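PDB 4KRI: phospholethanolamine N-methyltransferase 2 from Haemonchus contortus, which probably transfers methyl groups from S-adenosylmethionine to the amino group of methylated phosphoethanolamine on the way to phosphocholine. Local coordinates for residues 299-304 with 345-350; 323-328 with 422-427. All blocks are in the same frame, centred on the assembly; numbering follows the deposited sequence.

Contact 1. Residues 299-304 with 345-350; sequences IQHIKD and RQYYLK. With 1SH (2-(methylamino)ethyl dihydrogen phosphate), chain E; SAH (S-adenosyl-L-homocysteine), chain D.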
# COMPACT_ATOMS: atom_id res chain seq x y z
N ILE A 299 -11.25 5.16 0.30
CA ILE A 299 -11.56 5.12 1.73
C ILE A 299 -12.88 4.47 2.11
O ILE A 299 -13.13 4.25 3.28
CB ILE A 299 -11.34 6.47 2.48
CG1 ILE A 299 -12.46 7.46 2.17
CG2 ILE A 299 -9.96 7.05 2.15
CD1 ILE A 299 -12.53 8.61 3.19
N GLN A 300 -13.71 4.12 1.12
CA GLN A 300 -14.87 3.28 1.43
C GLN A 300 -14.45 1.91 1.96
O GLN A 300 -15.25 1.18 2.54
CB GLN A 300 -15.82 3.15 0.22
CG GLN A 300 -15.28 2.31 -0.94
CD GLN A 300 -14.36 3.09 -1.85
OE1 GLN A 300 -14.45 4.32 -1.93
NE2 GLN A 300 -13.48 2.39 -2.54
N HIS A 301 -13.18 1.55 1.75
CA HIS A 301 -12.61 0.32 2.30
C HIS A 301 -12.25 0.43 3.78
O HIS A 301 -12.05 -0.59 4.45
CB HIS A 301 -11.32 -0.07 1.53
CG HIS A 301 -11.56 -0.58 0.14
ND1 HIS A 301 -12.19 -1.78 -0.12
CD2 HIS A 301 -11.21 -0.06 -1.06
CE1 HIS A 301 -12.23 -1.98 -1.42
NE2 HIS A 301 -11.65 -0.95 -2.02
N ILE A 302 -12.17 1.66 4.29
CA ILE A 302 -11.58 1.91 5.60
C ILE A 302 -12.62 2.24 6.66
O ILE A 302 -13.34 3.23 6.52
CB ILE A 302 -10.54 3.04 5.51
CG1 ILE A 302 -9.39 2.60 4.60
CG2 ILE A 302 -10.00 3.40 6.89
CD1 ILE A 302 -8.37 3.71 4.31
N LYS A 303 -12.69 1.42 7.70
CA LYS A 303 -13.71 1.59 8.74
C LYS A 303 -13.43 2.81 9.60
O LYS A 303 -14.32 3.66 9.78
CB LYS A 303 -13.80 0.34 9.61
CG LYS A 303 -14.85 0.41 10.72
CD LYS A 303 -14.97 -0.91 11.45
CE LYS A 303 -16.08 -0.83 12.49
NZ LYS A 303 -16.28 -2.11 13.21
N ASP A 304 -12.22 2.91 10.14
CA ASP A 304 -11.92 3.97 11.11
C ASP A 304 -11.55 5.28 10.43
O ASP A 304 -10.38 5.66 10.38
CB ASP A 304 -10.78 3.54 12.06
CG ASP A 304 -10.79 4.32 13.36
OD1 ASP A 304 -11.35 5.44 13.41
OD2 ASP A 304 -10.23 3.81 14.35
N ARG A 345 -18.66 -6.44 -0.43
CA ARG A 345 -17.46 -5.63 -0.68
C ARG A 345 -16.77 -5.25 0.62
O ARG A 345 -15.61 -4.82 0.62
CB ARG A 345 -17.83 -4.33 -1.43
CG ARG A 345 -18.34 -4.53 -2.85
CD ARG A 345 -17.18 -4.87 -3.78
NE ARG A 345 -17.48 -4.65 -5.20
CZ ARG A 345 -18.06 -5.55 -5.99
NH1 ARG A 345 -18.41 -6.74 -5.51
NH2 ARG A 345 -18.28 -5.27 -7.26
N GLN A 346 -17.50 -5.40 1.73
CA GLN A 346 -17.09 -4.88 3.03
C GLN A 346 -16.80 -3.38 3.02
O GLN A 346 -15.86 -2.91 3.66
CB GLN A 346 -15.89 -5.65 3.57
CG GLN A 346 -16.16 -7.13 3.69
CD GLN A 346 -15.79 -7.65 5.05
OE1 GLN A 346 -14.73 -8.25 5.23
NE2 GLN A 346 -16.67 -7.42 6.03
N TYR A 347 -17.63 -2.62 2.31
CA TYR A 347 -17.50 -1.17 2.35
C TYR A 347 -18.05 -0.60 3.65
O TYR A 347 -19.08 -1.05 4.15
CB TYR A 347 -18.23 -0.52 1.18
CG TYR A 347 -17.61 -0.74 -0.18
CD1 TYR A 347 -16.26 -1.02 -0.32
CD2 TYR A 347 -18.38 -0.66 -1.33
CE1 TYR A 347 -15.70 -1.22 -1.59
CE2 TYR A 347 -17.85 -0.86 -2.58
CZ TYR A 347 -16.51 -1.13 -2.71
OH TYR A 347 -16.00 -1.31 -3.98
N TYR A 348 -17.35 0.40 4.18
CA TYR A 348 -17.83 1.17 5.33
C TYR A 348 -18.21 2.55 4.83
O TYR A 348 -17.39 3.48 4.83
CB TYR A 348 -16.74 1.24 6.42
CG TYR A 348 -16.48 -0.11 7.04
CD1 TYR A 348 -17.29 -0.60 8.04
CD2 TYR A 348 -15.45 -0.92 6.58
CE1 TYR A 348 -17.07 -1.84 8.60
CE2 TYR A 348 -15.22 -2.17 7.13
CZ TYR A 348 -16.04 -2.62 8.15
OH TYR A 348 -15.83 -3.85 8.71
N LEU A 349 -19.45 2.70 4.39
CA LEU A 349 -19.88 3.95 3.75
C LEU A 349 -20.36 5.02 4.72
O LEU A 349 -21.02 4.73 5.72
CB LEU A 349 -20.99 3.69 2.73
CG LEU A 349 -20.69 2.67 1.63
CD1 LEU A 349 -21.96 2.41 0.82
CD2 LEU A 349 -19.54 3.14 0.74
N LYS A 350 -20.02 6.26 4.39
CA LYS A 350 -20.46 7.43 5.15
C LYS A 350 -21.16 8.40 4.22
O LYS A 350 -21.01 8.31 2.99
CB LYS A 350 -19.26 8.13 5.77
CG LYS A 350 -18.43 7.28 6.70
CD LYS A 350 -18.49 7.83 8.10
CE LYS A 350 -17.25 7.50 8.89
NZ LYS A 350 -17.13 6.05 9.22
O4 1SH E . -17.57 -0.45 -8.20
P1 1SH E . -16.88 -1.61 -7.48
O1 1SH E . -17.53 -1.93 -6.19
O3 1SH E . -16.89 -2.88 -8.42
O2 1SH E . -15.39 -1.18 -7.16
C1 1SH E . -14.63 -0.71 -8.15
C2 1SH E . -13.30 -0.11 -7.74
N1 1SH E . -13.33 1.10 -6.96
C3 1SH E . -12.01 1.38 -6.55
N SAH D . -6.44 5.35 -6.40
CA SAH D . -6.33 4.31 -7.45
CB SAH D . -6.82 2.92 -6.87
CG SAH D . -8.29 2.77 -6.53
SD SAH D . -8.69 1.14 -5.83
C SAH D . -7.01 4.72 -8.70
O SAH D . -7.49 5.84 -8.80
OXT SAH D . -6.88 4.02 -9.70
C5' SAH D . -8.60 1.27 -4.03
C4' SAH D . -7.34 0.92 -3.45
O4' SAH D . -7.36 1.29 -2.05
C3' SAH D . -7.15 -0.55 -3.47
O3' SAH D . -5.99 -0.84 -4.21
C2' SAH D . -6.99 -0.94 -2.07
O2' SAH D . -6.03 -1.96 -1.90
C1' SAH D . -6.57 0.34 -1.42
N9 SAH D . -6.76 0.33 0.07
C8 SAH D . -7.90 0.06 0.75
N7 SAH D . -7.66 0.23 2.05
C5 SAH D . -6.39 0.63 2.21
C6 SAH D . -5.62 0.96 3.34
N6 SAH D . -6.14 0.89 4.61
N1 SAH D . -4.33 1.33 3.13
C2 SAH D . -3.81 1.40 1.91
N3 SAH D . -4.53 1.11 0.81
C4 SAH D . -5.81 0.71 0.93
O HOH W 1 -15.57 5.79 3.99
O HOH W 2 -13.18 -3.03 4.33
O HOH W 3 -13.29 -3.49 1.63
O HOH W 4 -16.41 -4.25 11.61
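H301 and Y347, which meet edge to face, join the S-adenosylhomocysteine pocket to the phosphomonomethylethanolamine pocket. The edge of the Y347 ring turns to the face of H301, with the ring planes 73° apart. Q300 lays its CG over one face of Y347, 3.7 Å from the ring centroid. A chi1 of 70° puts this CG between the backbone N and carbonyl carbon of Q300, and the bend at chi2 carries the amide onward to D297. R345 CB covers the opposite face, so Y347 is held flat between the two. Y347 OH donates to phosphate oxygen O1 of the bound phosphomonomethylethanolamine at 2.8 Å. R345 NE reaches the same O1 at 2.9 Å, and R345 NH2 takes O3 at 3.0 Å. On the cofactor side, H301 CB packs 3.5 Å from C8 of the adenine. Y348 N donates to Q300 O at 2.8 Å and ties the backbones. At the outer end, K303 CB sits over the centre of the Y348 ring, a CH-pi contact of 3.6 Å. Strand 290-296 leads into 299-304, and such loops at strand ends hold cofactor and substrate side by side, as in Rossmann-like methyltransferases.

Contact 2. Residues 323-328 with 422-427; sequences LITMYG and HNWNFF. With 1SH (2-(methylamino)ethyl dihydrogen phosphate), chain E.
Y327 OH donates a short hydrogen bond of 2.6 Å to phosphate oxygen O4 of the bound phosphomonomethylethanolamine. Y193, Y341 and K413 also hydrogen-bond to this ligand. O4 lies in the plane of the Y327 ring, at its edge. H422 comes over a face of that ring. Its NE2 stands 3.3 Å above the plane, over the centre, and the two rings are 70° apart in an edge-to-face pair. H422 CG lies anti to the backbone N (chi1 -165°), which swings the imidazole across to Y327.

Strands 323-328 and 422-427 run antiparallel, their directions 155° apart. I324 with F427, M326 with N425 and G328 with N423 are hydrogen-bonded pairs, each with two backbone bonds. M326 O, for example, accepts from N425 N at 2.9 Å. On the face with Y327, L323 CG packs 3.6 Å from F426 CE1. On this face too, W424 NE1 and T325 OG1 each hydrogen-bond to OD1 of D297, a substrate-pocket residue. On the other face, I324 CD1 meets the edge of the F427 ring, 3.9 Å from CD2, and M326 CE packs on F427 CB. Helix 352-362 covers this side. The last strand, 422-430, is inserted antiparallel between strands 320-329 and 367-371, as in the class I methyltransferase fold.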
# COMPACT_ATOMS: atom_id res chain seq x y z
N LEU A 323 -7.40 15.98 -0.33
CA LEU A 323 -8.50 15.85 -1.28
C LEU A 323 -8.80 14.38 -1.44
O LEU A 323 -7.91 13.58 -1.72
CB LEU A 323 -8.15 16.50 -2.62
CG LEU A 323 -9.30 16.71 -3.61
CD1 LEU A 323 -9.01 17.88 -4.53
CD2 LEU A 323 -9.53 15.45 -4.42
N ILE A 324 -10.06 14.00 -1.24
CA ILE A 324 -10.47 12.60 -1.29
C ILE A 324 -11.76 12.49 -2.11
O ILE A 324 -12.66 13.32 -1.98
CB ILE A 324 -10.75 12.06 0.14
CG1 ILE A 324 -9.50 12.20 1.03
CG2 ILE A 324 -11.22 10.60 0.11
CD1 ILE A 324 -9.75 11.88 2.50
N THR A 325 -11.85 11.47 -2.97
CA THR A 325 -13.13 11.06 -3.52
C THR A 325 -13.41 9.66 -3.01
O THR A 325 -12.49 8.90 -2.77
CB THR A 325 -13.19 11.09 -5.07
OG1 THR A 325 -12.39 10.03 -5.61
CG2 THR A 325 -12.69 12.44 -5.61
N MET A 326 -14.69 9.32 -2.82
CA MET A 326 -15.00 8.02 -2.23
C MET A 326 -16.41 7.59 -2.61
O MET A 326 -17.26 8.44 -2.88
CB MET A 326 -14.89 8.09 -0.71
CG MET A 326 -15.92 9.03 -0.09
SD MET A 326 -15.62 9.61 1.61
CE MET A 326 -15.38 11.36 1.29
N TYR A 327 -16.67 6.29 -2.62
CA TYR A 327 -18.06 5.82 -2.62
C TYR A 327 -18.64 6.22 -1.27
O TYR A 327 -17.96 6.10 -0.25
CB TYR A 327 -18.13 4.30 -2.76
CG TYR A 327 -17.85 3.72 -4.14
CD1 TYR A 327 -17.57 4.55 -5.23
CD2 TYR A 327 -17.88 2.34 -4.36
CE1 TYR A 327 -17.31 4.00 -6.50
CE2 TYR A 327 -17.65 1.80 -5.62
CZ TYR A 327 -17.36 2.63 -6.68
OH TYR A 327 -17.13 2.07 -7.93
N GLY A 328 -19.88 6.71 -1.27
CA GLY A 328 -20.57 7.02 -0.03
C GLY A 328 -22.00 6.51 -0.05
O GLY A 328 -22.44 5.93 -1.04
N HIS A 422 -26.31 4.58 -3.45
CA HIS A 422 -24.89 4.71 -3.81
C HIS A 422 -24.61 6.15 -4.22
O HIS A 422 -25.22 6.66 -5.16
CB HIS A 422 -24.61 3.77 -4.98
CG HIS A 422 -23.16 3.52 -5.24
ND1 HIS A 422 -22.68 2.33 -5.74
CD2 HIS A 422 -22.07 4.32 -5.10
CE1 HIS A 422 -21.37 2.40 -5.89
NE2 HIS A 422 -20.98 3.60 -5.51
N ASN A 423 -23.69 6.82 -3.53
CA ASN A 423 -23.28 8.16 -3.91
C ASN A 423 -21.77 8.21 -4.19
O ASN A 423 -21.02 7.33 -3.76
CB ASN A 423 -23.62 9.18 -2.81
CG ASN A 423 -25.07 9.64 -2.85
OD1 ASN A 423 -25.93 9.02 -3.49
ND2 ASN A 423 -25.36 10.73 -2.14
N TRP A 424 -21.34 9.24 -4.90
CA TRP A 424 -19.91 9.42 -5.18
C TRP A 424 -19.55 10.78 -4.63
O TRP A 424 -19.99 11.81 -5.17
CB TRP A 424 -19.62 9.34 -6.68
CG TRP A 424 -18.14 9.30 -6.99
CD1 TRP A 424 -17.17 8.62 -6.30
CD2 TRP A 424 -17.45 9.99 -8.06
NE1 TRP A 424 -15.94 8.83 -6.88
CE2 TRP A 424 -16.09 9.67 -7.95
CE3 TRP A 424 -17.87 10.84 -9.09
CZ2 TRP A 424 -15.13 10.17 -8.84
CZ3 TRP A 424 -16.92 11.34 -9.98
CH2 TRP A 424 -15.56 11.01 -9.84
N ASN A 425 -18.77 10.80 -3.55
CA ASN A 425 -18.55 12.01 -2.78
C ASN A 425 -17.14 12.60 -2.90
O ASN A 425 -16.17 11.86 -3.07
CB ASN A 425 -18.85 11.75 -1.30
CG ASN A 425 -20.33 11.55 -1.04
OD1 ASN A 425 -21.17 12.05 -1.79
ND2 ASN A 425 -20.65 10.85 0.04
N PHE A 426 -17.06 13.92 -2.79
CA PHE A 426 -15.82 14.68 -2.84
C PHE A 426 -15.62 15.40 -1.51
O PHE A 426 -16.56 15.95 -0.94
CB PHE A 426 -15.93 15.72 -3.97
CG PHE A 426 -14.79 16.71 -4.02
CD1 PHE A 426 -13.70 16.47 -4.83
CD2 PHE A 426 -14.83 17.89 -3.29
CE1 PHE A 426 -12.65 17.38 -4.89
CE2 PHE A 426 -13.79 18.80 -3.33
CZ PHE A 426 -12.70 18.55 -4.14
N PHE A 427 -14.39 15.38 -1.00
CA PHE A 427 -14.05 16.10 0.22
C PHE A 427 -12.68 16.74 0.03
O PHE A 427 -11.75 16.10 -0.46
CB PHE A 427 -14.03 15.15 1.42
CG PHE A 427 -13.20 15.64 2.57
CD1 PHE A 427 -13.64 16.68 3.38
CD2 PHE A 427 -11.98 15.04 2.86
CE1 PHE A 427 -12.86 17.13 4.45
CE2 PHE A 427 -11.20 15.48 3.92
CZ PHE A 427 -11.64 16.53 4.72
O4 1SH E . -17.57 -0.45 -8.20
P1 1SH E . -16.88 -1.61 -7.48
O1 1SH E . -17.53 -1.93 -6.19
O3 1SH E . -16.89 -2.88 -8.42
O2 1SH E . -15.39 -1.18 -7.16
C1 1SH E . -14.63 -0.71 -8.15
C2 1SH E . -13.30 -0.11 -7.74
N1 1SH E . -13.33 1.10 -6.96
C3 1SH E . -12.01 1.38 -6.55

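The centres of contacts 1 and 2 are 11 Å apart, on the same side of the chain's centre, and the two touch directly. Q300 OE1 probably accepts a hydrogen bond from Y327 N at 3.0 Å, so the loop is tied to the strand. L349 and I299 also pack on strand 320-329. Along the chain the segments alternate: 299-304, 323-328, 345-350, then 422-427. Strand 320-329 lies between strand 290-296, which leads into the loop of contact 1, and strand 422-430. Both contacts reach the bound phosphomonomethylethanolamine, while contact 1 alone also touches S-adenosylhomocysteine. Sheet and loops thus join in one active site of the C-terminal methyltransferase domain.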